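Local coordinates for Lmo1340 protein (Listeria monocytogenes, PDB 4NLM) that is of unknown function but is probably a surface protein built as a YqgU-like six-bladed beta propeller, at residues A[323-328]-A[337-342]; A[49-54]-A[94-99]; A[187-192]-A[205-210]. All coordinates share one frame; numbering follows the deposited sequence. Where two conformers were deposited one is given.

Contact 1 (A[323-328]-A[337-342]); sequences NQPILS and YGYLFD
Pro325 O takes a hydrogen bond from Gly338 N at 2.9 Å, with 161° at the hydrogen. The donor lies in the carbonyl plane. The same oxygen also receives a CA-H...O contact from Tyr337 CA. Ile326 and Tyr337 form an antiparallel non-hydrogen-bonded pair, where strand 326-328 joins the end of strand 334-337. Ile326 CG2 meets the edge of the Tyr337 ring at CD1, 3.7 Å away.

Pro325 lies between two aromatic side chains. Its CD sits over one face of the Tyr339 ring, 3.8 Å from the centroid, in a CH-pi contact offset toward the rim. Its CB touches Phe341 CE1 at 3.9 Å. The Phe341 ring turns its edge to Pro325 O and Ile326 N, and its CZ packs 3.5 Å from Leu327 CB.

The Gln324 side chain crosses Tyr337 at a slant, its amide plane 9° from the ring plane. Its chain is extended beyond CG (chi2 -176°), which carries CD to 3.6 Å from Tyr337 OH. A water donates to Gln324 OE1 and accepts from Tyr339 N.

Further out, Asp322 holds Tyr337 OH through its backbone O and Gln324 NE2 through OD2. A type I turn from Gly338 to Phe341 brings the rings of Tyr339 and Phe341 back to the proline. The sheet of these strands also holds the N-terminal strand 40-41, parallel to strand 352-357, consistent with a propeller blade closed by both chain ends.

One backbone hydrogen bond, Gly338 N to Pro325 O, is the direct polar link; a water adds an indirect one. The rest is mainly apolar and aromatic packing around Pro325, which closes the turn after strand 334-337 against strand 326-328.

Contact 2 (A[49-54]-A[94-99]); sequences RVVGWL and VQISPD
Ile96 CD1 reaches the backbone of strand 49-53. Ile96 CD1 lies 3.7 Å from Gly52 CA and 3.5 Å from Trp53 O. Gly52 has no side chain, so the methyl can come close to the main chain. Ile96 CG2 also lies near Trp53 O, at 3.8 Å. Val51 CG1 makes a similar approach to Val94 O.

The remaining contacts are between apolar side chains. Ile96 CG1 is anti to its own carbonyl carbon (chi1 -61°), and the chain then extends to CD1 between two partners. Val51 CG1 is 4.0 Å from Ile96 CD1, and Leu54 CD2 is 4.1 Å from Ile96 CD1. Leu54 crosses Ile96 at about a right angle. Val51 CG1 also touches Val94 CG1, at 4.2 Å.

The two strands belong to successive four-stranded antiparallel sheets, consistent with neighbouring blades of a beta propeller. Each is an outermost strand of its sheet. Their short axes run 26° apart, 7.1 Å at closest approach, and no hydrogen bond joins the two segments.

Trp53 turns its ring the other way, toward contact 1, where it packs on Leu334 and Leu336 of strand 334-337.

Contact 3 (A[187-192]-A[205-210]); sequences DNLVIS and LYLQDI
Val190 and Gln208 pair across an antiparallel beta hairpin, formed by strands 189-194 and 203-209. These are the two middle strands of a four-stranded sheet, consistent with one blade of a beta propeller. The short strand axes run 161° apart.

Backbone hydrogen bonds come first. Val190 and Gln208 exchange two, as do Ser192 and Tyr206. A further bond, Ile210 N to Asn188 O at 2.9 Å, lies just beyond the strands. Between these pairs, CA-H...O contacts fill in; the shortest joins Ile191 CA to Tyr206 O at 3.1 Å.

Apolar contacts lie on both faces. On the face of Leu189, Ile191 and Leu207, Leu207 CD1 touches Ile191 CG1 at 3.7 Å and Leu189 CB at 4.1 Å. On the other face, in one of its two conformers, Val190 CG1 meets Gln208 CG, and lies 4.0 Å from Ile210 CG2. Tyr206 turns its ring away from the partner strand, and Lys216 makes a cation-pi contact with it.

Side-chain hydrogen bonds centre on Gln208. Its chain bends at chi2 (-113°), which folds the amide back over the neighbouring strand. NE2 then donates twice. Gln208 NE2 donates to Ser192 OG at 3.0 Å, and this hydroxyl is also hydrogen-bonded to Asn194 OD1. Gln208 NE2 also reaches Val190 O, at 3.3 Å, an oxygen already bonded to Gln208 N nearly in line with its C=O. There NE2 approaches from above the carbonyl plane, 57° out of it.

Contacts 1 and 2 adjoin, with centres 13 Å apart. Leu327 O accepts a probable hydrogen bond from Trp53 NE1 at 2.9 Å, and Leu340 O one from Val50 N, also at 2.9 Å. Strand 47-55 has turn 337-342 as one neighbour and strand 90-96 of the following sheet as another. Contact 3 stands apart. Its centre is 24 Å from that of contact 2 and 29 Å from that of contact 1, with which it lies on opposite sides of the chain's centre. Contact 2 joins two sheets; contacts 1 and 3 each lie within one, contact 1 with the turn that follows its strand.

Contact 1 (A[323-328]-A[337-342])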
loop_
_atom_site.group_PDB
_atom_site.type_symbol
_atom_site.label_atom_id
_atom_site.label_comp_id
_atom_site.label_asym_id
_atom_site.label_seq_id
_atom_site.Cartn_x
_atom_site.Cartn_y
_atom_site.Cartn_z
ATOM N N ASN A 323 -13.328 6.308 7.580
ATOM C CA ASN A 323 -12.552 5.402 6.751
ATOM C C ASN A 323 -11.438 6.177 6.055
ATOM O O ASN A 323 -11.734 6.990 5.198
ATOM C CB ASN A 323 -13.504 4.794 5.728
ATOM C CG ASN A 323 -12.812 3.966 4.679
ATOM O OD1 ASN A 323 -12.103 3.008 5.000
ATOM N ND2 ASN A 323 -13.032 4.302 3.415
ATOM N N GLN A 324 -10.183 5.944 6.429
ATOM C CA GLN A 324 -9.045 6.590 5.786
ATOM C C GLN A 324 -7.923 5.555 5.770
ATOM O O GLN A 324 -8.009 4.547 6.468
ATOM C CB GLN A 324 -8.613 7.851 6.530
ATOM C CG GLN A 324 -9.752 8.856 6.690
ATOM C CD GLN A 324 -9.335 10.148 7.336
ATOM O OE1 GLN A 324 -8.181 10.345 7.672
ATOM N NE2 GLN A 324 -10.284 11.054 7.475
ATOM N N PRO A 325 -6.864 5.778 4.997
ATOM C CA PRO A 325 -5.803 4.767 4.935
ATOM C C PRO A 325 -5.199 4.447 6.291
ATOM O O PRO A 325 -5.069 5.301 7.167
ATOM C CB PRO A 325 -4.795 5.421 3.984
ATOM C CG PRO A 325 -5.622 6.261 3.069
ATOM C CD PRO A 325 -6.642 6.841 4.002
ATOM N N ILE A 326 -4.749 3.191 6.390
ATOM C CA ILE A 326 -4.097 2.634 7.587
ATOM C C ILE A 326 -2.921 1.755 7.181
ATOM O O ILE A 326 -2.990 1.087 6.185
ATOM C CB ILE A 326 -5.061 1.869 8.489
ATOM C CG1 ILE A 326 -5.955 0.911 7.681
ATOM C CG2 ILE A 326 -5.873 2.841 9.340
ATOM C CD1 ILE A 326 -6.792 -0.035 8.553
ATOM N N LEU A 327 -1.877 1.796 7.997
ATOM C CA LEU A 327 -0.672 0.982 7.706
ATOM C C LEU A 327 -0.010 0.616 9.022
ATOM O O LEU A 327 0.460 1.464 9.788
ATOM C CB LEU A 327 0.297 1.793 6.849
ATOM C CG LEU A 327 1.591 1.040 6.522
ATOM C CD1 LEU A 327 1.361 -0.188 5.671
ATOM C CD2 LEU A 327 2.548 2.002 5.833
ATOM N N SER A 328 0.148 -0.687 9.233
ATOM C CA SER A 328 0.852 -1.185 10.392
ATOM C C SER A 328 2.316 -1.437 10.086
ATOM O O SER A 328 2.766 -1.362 8.959
ATOM C CB SER A 328 0.200 -2.467 10.916
ATOM O OG SER A 328 0.420 -3.558 10.049
ATOM N N TYR A 337 -2.440 6.311 10.429
ATOM C CA TYR A 337 -3.805 6.566 10.011
ATOM C C TYR A 337 -3.921 7.917 9.319
ATOM O O TYR A 337 -3.367 8.897 9.802
ATOM C CB TYR A 337 -4.736 6.568 11.244
ATOM C CG TYR A 337 -6.172 6.989 10.990
ATOM C CD1 TYR A 337 -7.007 6.223 10.231
ATOM C CD2 TYR A 337 -6.680 8.182 11.508
ATOM C CE1 TYR A 337 -8.308 6.578 9.989
ATOM C CE2 TYR A 337 -7.989 8.578 11.279
ATOM C CZ TYR A 337 -8.806 7.784 10.514
ATOM O OH TYR A 337 -10.106 8.222 10.279
ATOM N N GLY A 338 -4.679 7.929 8.228
ATOM C CA GLY A 338 -5.025 9.183 7.525
ATOM C C GLY A 338 -4.488 9.212 6.130
ATOM O O GLY A 338 -3.519 8.499 5.799
ATOM N N TYR A 339 -5.024 10.111 5.313
ATOM C CA TYR A 339 -4.527 10.250 3.969
ATOM C C TYR A 339 -3.064 10.658 3.933
ATOM O O TYR A 339 -2.364 10.326 2.948
ATOM C CB TYR A 339 -5.382 11.266 3.171
ATOM C CG TYR A 339 -6.740 10.681 2.825
ATOM C CD1 TYR A 339 -6.856 9.731 1.816
ATOM C CD2 TYR A 339 -7.864 11.010 3.532
ATOM C CE1 TYR A 339 -8.053 9.133 1.525
ATOM C CE2 TYR A 339 -9.100 10.437 3.233
ATOM C CZ TYR A 339 -9.186 9.508 2.221
ATOM O OH TYR A 339 -10.372 8.907 1.896
ATOM N N LEU A 340 -2.575 11.353 4.968
ATOM C CA LEU A 340 -1.182 11.777 5.032
ATOM C C LEU A 340 -0.387 10.999 6.108
ATOM O O LEU A 340 0.756 11.357 6.384
ATOM C CB LEU A 340 -1.079 13.273 5.275
ATOM C CG LEU A 340 -1.807 14.120 4.263
ATOM C CD1 LEU A 340 -1.561 15.579 4.593
ATOM C CD2 LEU A 340 -1.392 13.828 2.826
ATOM N N PHE A 341 -1.024 10.001 6.748
ATOM C CA PHE A 341 -0.414 9.212 7.818
ATOM C C PHE A 341 0.151 10.118 8.900
ATOM O O PHE A 341 1.242 9.890 9.434
ATOM C CB PHE A 341 0.667 8.232 7.289
ATOM C CG PHE A 341 0.140 7.029 6.552
ATOM C CD1 PHE A 341 -1.081 6.467 6.804
ATOM C CD2 PHE A 341 0.965 6.405 5.634
ATOM C CE1 PHE A 341 -1.508 5.349 6.101
ATOM C CE2 PHE A 341 0.555 5.284 4.943
ATOM C CZ PHE A 341 -0.682 4.736 5.176
ATOM N N ASP A 342 -0.655 11.114 9.287
ATOM C CA ASP A 342 -0.237 12.068 10.289
ATOM C C ASP A 342 -0.702 11.760 11.704
ATOM O O ASP A 342 -0.359 12.491 12.637
ATOM C CB ASP A 342 -0.696 13.486 9.883
ATOM C CG ASP A 342 -2.180 13.599 9.734
ATOM O OD1 ASP A 342 -2.872 12.680 9.303
ATOM O OD2 ASP A 342 -2.702 14.677 10.065
HETATM O O HOH W 1 -6.762 12.092 6.687
#

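Contact 2 (A[49-54]-A[94-99])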
loop_
_atom_site.group_PDB
_atom_site.type_symbol
_atom_site.label_atom_id
_atom_site.label_comp_id
_atom_site.label_asym_id
_atom_site.label_seq_id
_atom_site.Cartn_x
_atom_site.Cartn_y
_atom_site.Cartn_z
ATOM N N ARG A 49 3.709 14.472 3.401
ATOM C CA ARG A 49 3.093 13.322 4.026
ATOM C C ARG A 49 4.109 12.528 4.822
ATOM O O ARG A 49 5.314 12.718 4.684
ATOM C CB ARG A 49 2.492 12.379 2.984
ATOM C CG ARG A 49 3.546 11.733 2.076
ATOM C CD ARG A 49 2.975 10.706 1.114
ATOM N NE ARG A 49 2.076 11.318 0.155
ATOM C CZ ARG A 49 0.744 11.304 0.214
ATOM N NH1 ARG A 49 0.061 11.910 -0.734
ATOM N NH2 ARG A 49 0.085 10.665 1.182
ATOM N N VAL A 50 3.598 11.647 5.695
ATOM C CA VAL A 50 4.376 10.519 6.204
ATOM C C VAL A 50 4.145 9.388 5.205
ATOM O O VAL A 50 3.027 9.015 4.914
ATOM C CB VAL A 50 3.941 10.125 7.610
ATOM C CG1 VAL A 50 4.514 8.781 8.021
ATOM C CG2 VAL A 50 4.377 11.214 8.583
ATOM N N VAL A 51 5.248 8.832 4.671
ATOM C CA VAL A 51 5.116 7.820 3.634
ATOM C C VAL A 51 4.785 6.441 4.247
ATOM O O VAL A 51 4.019 5.672 3.694
ATOM C CB VAL A 51 6.425 7.736 2.836
ATOM C CG1 VAL A 51 6.403 6.576 1.827
ATOM C CG2 VAL A 51 6.691 9.056 2.139
ATOM N N GLY A 52 5.371 6.157 5.396
ATOM C CA GLY A 52 5.199 4.867 6.068
ATOM C C GLY A 52 6.192 4.682 7.176
ATOM O O GLY A 52 6.911 5.586 7.530
ATOM N N TRP A 53 6.229 3.457 7.721
ATOM C CA TRP A 53 7.139 3.111 8.784
ATOM C C TRP A 53 8.532 2.789 8.242
ATOM O O TRP A 53 8.679 2.169 7.193
ATOM C CB TRP A 53 6.664 1.848 9.511
ATOM C CG TRP A 53 5.357 2.045 10.228
ATOM C CD1 TRP A 53 4.143 1.591 9.830
ATOM C CD2 TRP A 53 5.173 2.655 11.482
ATOM N NE1 TRP A 53 3.190 1.902 10.759
ATOM C CE2 TRP A 53 3.791 2.597 11.771
ATOM C CE3 TRP A 53 6.020 3.279 12.388
ATOM C CZ2 TRP A 53 3.256 3.111 12.947
ATOM C CZ3 TRP A 53 5.491 3.823 13.515
ATOM C CH2 TRP A 53 4.113 3.728 13.796
ATOM N N LEU A 54 9.536 3.193 9.008
ATOM C CA LEU A 54 10.922 2.742 8.775
ATOM C C LEU A 54 11.419 1.762 9.820
ATOM O O LEU A 54 12.355 0.999 9.547
ATOM C CB LEU A 54 11.870 3.934 8.697
ATOM C CG LEU A 54 11.643 4.880 7.520
ATOM C CD1 LEU A 54 12.600 6.042 7.607
ATOM C CD2 LEU A 54 11.773 4.161 6.205
ATOM N N VAL A 94 6.802 7.384 -4.050
ATOM C CA VAL A 94 7.820 7.002 -3.063
ATOM C C VAL A 94 7.328 5.763 -2.376
ATOM O O VAL A 94 6.206 5.756 -1.882
ATOM C CB VAL A 94 8.058 8.082 -1.999
ATOM C CG1 VAL A 94 9.208 7.710 -1.098
ATOM C CG2 VAL A 94 8.269 9.464 -2.617
ATOM N N GLN A 95 8.148 4.741 -2.327
ATOM C CA GLN A 95 7.808 3.522 -1.585
ATOM C C GLN A 95 8.985 3.085 -0.751
ATOM O O GLN A 95 10.148 3.311 -1.102
ATOM C CB GLN A 95 7.457 2.380 -2.518
ATOM C CG GLN A 95 6.127 2.506 -3.203
ATOM C CD GLN A 95 5.702 1.195 -3.852
ATOM O OE1 GLN A 95 6.218 0.103 -3.521
ATOM N NE2 GLN A 95 4.760 1.283 -4.741
ATOM N N ILE A 96 8.653 2.483 0.377
ATOM C CA ILE A 96 9.634 1.870 1.288
ATOM C C ILE A 96 9.735 0.385 0.953
ATOM O O ILE A 96 8.728 -0.267 0.717
ATOM C CB ILE A 96 9.190 2.071 2.745
ATOM C CG1 ILE A 96 9.105 3.564 3.052
ATOM C CG2 ILE A 96 10.091 1.353 3.722
ATOM C CD1 ILE A 96 8.203 3.895 4.227
ATOM N N SER A 97 10.963 -0.133 0.871
ATOM C CA SER A 97 11.161 -1.530 0.509
ATOM C C SER A 97 10.572 -2.476 1.556
ATOM O O SER A 97 10.444 -2.113 2.731
ATOM C CB SER A 97 12.646 -1.821 0.334
ATOM O OG SER A 97 13.331 -1.791 1.564
ATOM N N PRO A 98 10.222 -3.691 1.126
ATOM C CA PRO A 98 9.629 -4.640 2.058
ATOM C C PRO A 98 10.520 -4.957 3.269
ATOM O O PRO A 98 9.989 -5.301 4.314
ATOM C CB PRO A 98 9.435 -5.879 1.168
ATOM C CG PRO A 98 9.218 -5.318 -0.204
ATOM C CD PRO A 98 10.176 -4.184 -0.255
ATOM N N ASP A 99 11.834 -4.818 3.121
ATOM C CA ASP A 99 12.767 -5.097 4.208
ATOM C C ASP A 99 13.178 -3.805 4.934
ATOM O O ASP A 99 14.067 -3.853 5.799
ATOM C CB ASP A 99 13.995 -5.905 3.710
ATOM C CG ASP A 99 14.840 -5.162 2.677
ATOM O OD1 ASP A 99 14.493 -4.047 2.288
ATOM O OD2 ASP A 99 15.862 -5.716 2.221
#

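Contact 3 (A[187-192]-A[205-210])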
loop_
_atom_site.group_PDB
_atom_site.type_symbol
_atom_site.label_atom_id
_atom_site.label_comp_id
_atom_site.label_asym_id
_atom_site.label_seq_id
_atom_site.Cartn_x
_atom_site.Cartn_y
_atom_site.Cartn_z
ATOM N N ASP A 187 9.195 -15.404 -5.699
ATOM C CA ASP A 187 10.373 -14.951 -6.423
ATOM C C ASP A 187 10.045 -14.678 -7.899
ATOM O O ASP A 187 10.394 -13.615 -8.421
ATOM C CB ASP A 187 11.468 -16.015 -6.289
ATOM C CG ASP A 187 12.805 -15.615 -6.915
ATOM O OD1 ASP A 187 13.110 -14.411 -7.047
ATOM O OD2 ASP A 187 13.586 -16.539 -7.243
ATOM N N ASN A 188 9.343 -15.614 -8.539
ATOM C CA ASN A 188 9.026 -15.512 -9.979
ATOM C C ASN A 188 7.561 -15.706 -10.333
ATOM O O ASN A 188 7.235 -15.978 -11.475
ATOM C CB ASN A 188 9.830 -16.556 -10.773
ATOM C CG ASN A 188 11.322 -16.256 -10.831
ATOM O OD1 ASN A 188 11.735 -15.176 -11.262
ATOM N ND2 ASN A 188 12.134 -17.200 -10.385
ATOM N N LEU A 189 6.679 -15.569 -9.362
ATOM C CA LEU A 189 5.262 -15.807 -9.560
ATOM C C LEU A 189 4.447 -14.544 -9.361
ATOM O O LEU A 189 4.734 -13.743 -8.460
ATOM C CB LEU A 189 4.726 -16.841 -8.571
ATOM C CG LEU A 189 5.269 -18.252 -8.701
ATOM C CD1 LEU A 189 4.796 -19.142 -7.563
ATOM C CD2 LEU A 189 4.915 -18.885 -10.041
ATOM N N VAL A 190 3.431 -14.360 -10.197
ATOM C CA VAL A 190 2.533 -13.211 -10.072
ATOM C C VAL A 190 1.109 -13.717 -10.168
ATOM O O VAL A 190 0.834 -14.710 -10.836
ATOM C CB VAL A 190 2.785 -12.145 -11.169
ATOM C CG1 VAL A 190 2.500 -12.695 -12.558
ATOM C CG2 VAL A 190 1.922 -10.918 -10.939
ATOM N N ILE A 191 0.231 -13.087 -9.405
ATOM C CA ILE A 191 -1.187 -13.342 -9.473
ATOM C C ILE A 191 -1.812 -12.096 -10.125
ATOM O O ILE A 191 -1.396 -10.960 -9.859
ATOM C CB ILE A 191 -1.809 -13.554 -8.071
ATOM C CG1 ILE A 191 -1.332 -14.848 -7.418
ATOM C CG2 ILE A 191 -3.332 -13.594 -8.132
ATOM C CD1 ILE A 191 -1.726 -14.996 -5.963
ATOM N N SER A 192 -2.770 -12.352 -10.991
ATOM C CA SER A 192 -3.494 -11.262 -11.635
ATOM C C SER A 192 -4.988 -11.515 -11.579
ATOM O O SER A 192 -5.419 -12.676 -11.568
ATOM C CB SER A 192 -3.039 -11.091 -13.094
ATOM O OG SER A 192 -3.277 -12.254 -13.873
ATOM N N LEU A 205 -8.938 -14.844 -10.801
ATOM C CA LEU A 205 -7.535 -14.765 -10.404
ATOM C C LEU A 205 -6.727 -15.892 -11.004
ATOM O O LEU A 205 -7.106 -17.045 -10.869
ATOM C CB LEU A 205 -7.389 -14.850 -8.902
ATOM C CG LEU A 205 -8.114 -13.852 -8.040
ATOM C CD1 LEU A 205 -7.629 -13.999 -6.616
ATOM C CD2 LEU A 205 -7.808 -12.460 -8.557
ATOM N N TYR A 206 -5.610 -15.520 -11.629
ATOM C CA TYR A 206 -4.692 -16.436 -12.268
ATOM C C TYR A 206 -3.310 -16.317 -11.657
ATOM O O TYR A 206 -2.872 -15.242 -11.278
ATOM C CB TYR A 206 -4.589 -16.120 -13.765
ATOM C CG TYR A 206 -5.791 -16.560 -14.540
ATOM C CD1 TYR A 206 -6.892 -15.747 -14.650
ATOM C CD2 TYR A 206 -5.815 -17.789 -15.179
ATOM C CE1 TYR A 206 -8.007 -16.138 -15.360
ATOM C CE2 TYR A 206 -6.930 -18.193 -15.896
ATOM C CZ TYR A 206 -8.027 -17.363 -15.971
ATOM O OH TYR A 206 -9.142 -17.739 -16.683
ATOM N N LEU A 207 -2.620 -17.454 -11.586
ATOM C CA LEU A 207 -1.235 -17.539 -11.129
ATOM C C LEU A 207 -0.369 -17.863 -12.350
ATOM O O LEU A 207 -0.748 -18.689 -13.184
ATOM C CB LEU A 207 -1.049 -18.677 -10.131
ATOM C CG LEU A 207 0.340 -18.849 -9.511
ATOM C CD1 LEU A 207 0.731 -17.633 -8.682
ATOM C CD2 LEU A 207 0.385 -20.098 -8.634
ATOM N N GLN A 208 0.778 -17.217 -12.460
ATOM C CA GLN A 208 1.700 -17.498 -13.562
ATOM C C GLN A 208 3.112 -17.182 -13.164
ATOM O O GLN A 208 3.381 -16.363 -12.300
ATOM C CB GLN A 208 1.357 -16.641 -14.777
ATOM C CG GLN A 208 1.149 -15.169 -14.443
ATOM C CD GLN A 208 -0.293 -14.692 -14.633
ATOM O OE1 GLN A 208 -0.806 -14.763 -15.766
ATOM N NE2 GLN A 208 -0.945 -14.160 -13.560
ATOM N N ASP A 209 4.039 -17.880 -13.802
ATOM C CA ASP A 209 5.449 -17.593 -13.656
ATOM C C ASP A 209 5.768 -16.466 -14.638
ATOM O O ASP A 209 5.412 -16.539 -15.805
ATOM C CB ASP A 209 6.263 -18.848 -13.954
ATOM C CG ASP A 209 7.733 -18.695 -13.610
ATOM O OD1 ASP A 209 8.380 -17.764 -14.125
ATOM O OD2 ASP A 209 8.229 -19.504 -12.799
ATOM N N ILE A 210 6.458 -15.439 -14.171
ATOM C CA ILE A 210 6.733 -14.232 -14.991
ATOM C C ILE A 210 7.629 -14.449 -16.191
ATOM O O ILE A 210 7.760 -13.591 -17.076
ATOM C CB ILE A 210 7.362 -13.096 -14.165
ATOM C CG1 ILE A 210 8.732 -13.490 -13.612
ATOM C CG2 ILE A 210 6.422 -12.656 -13.065
ATOM C CD1 ILE A 210 9.465 -12.357 -12.927
#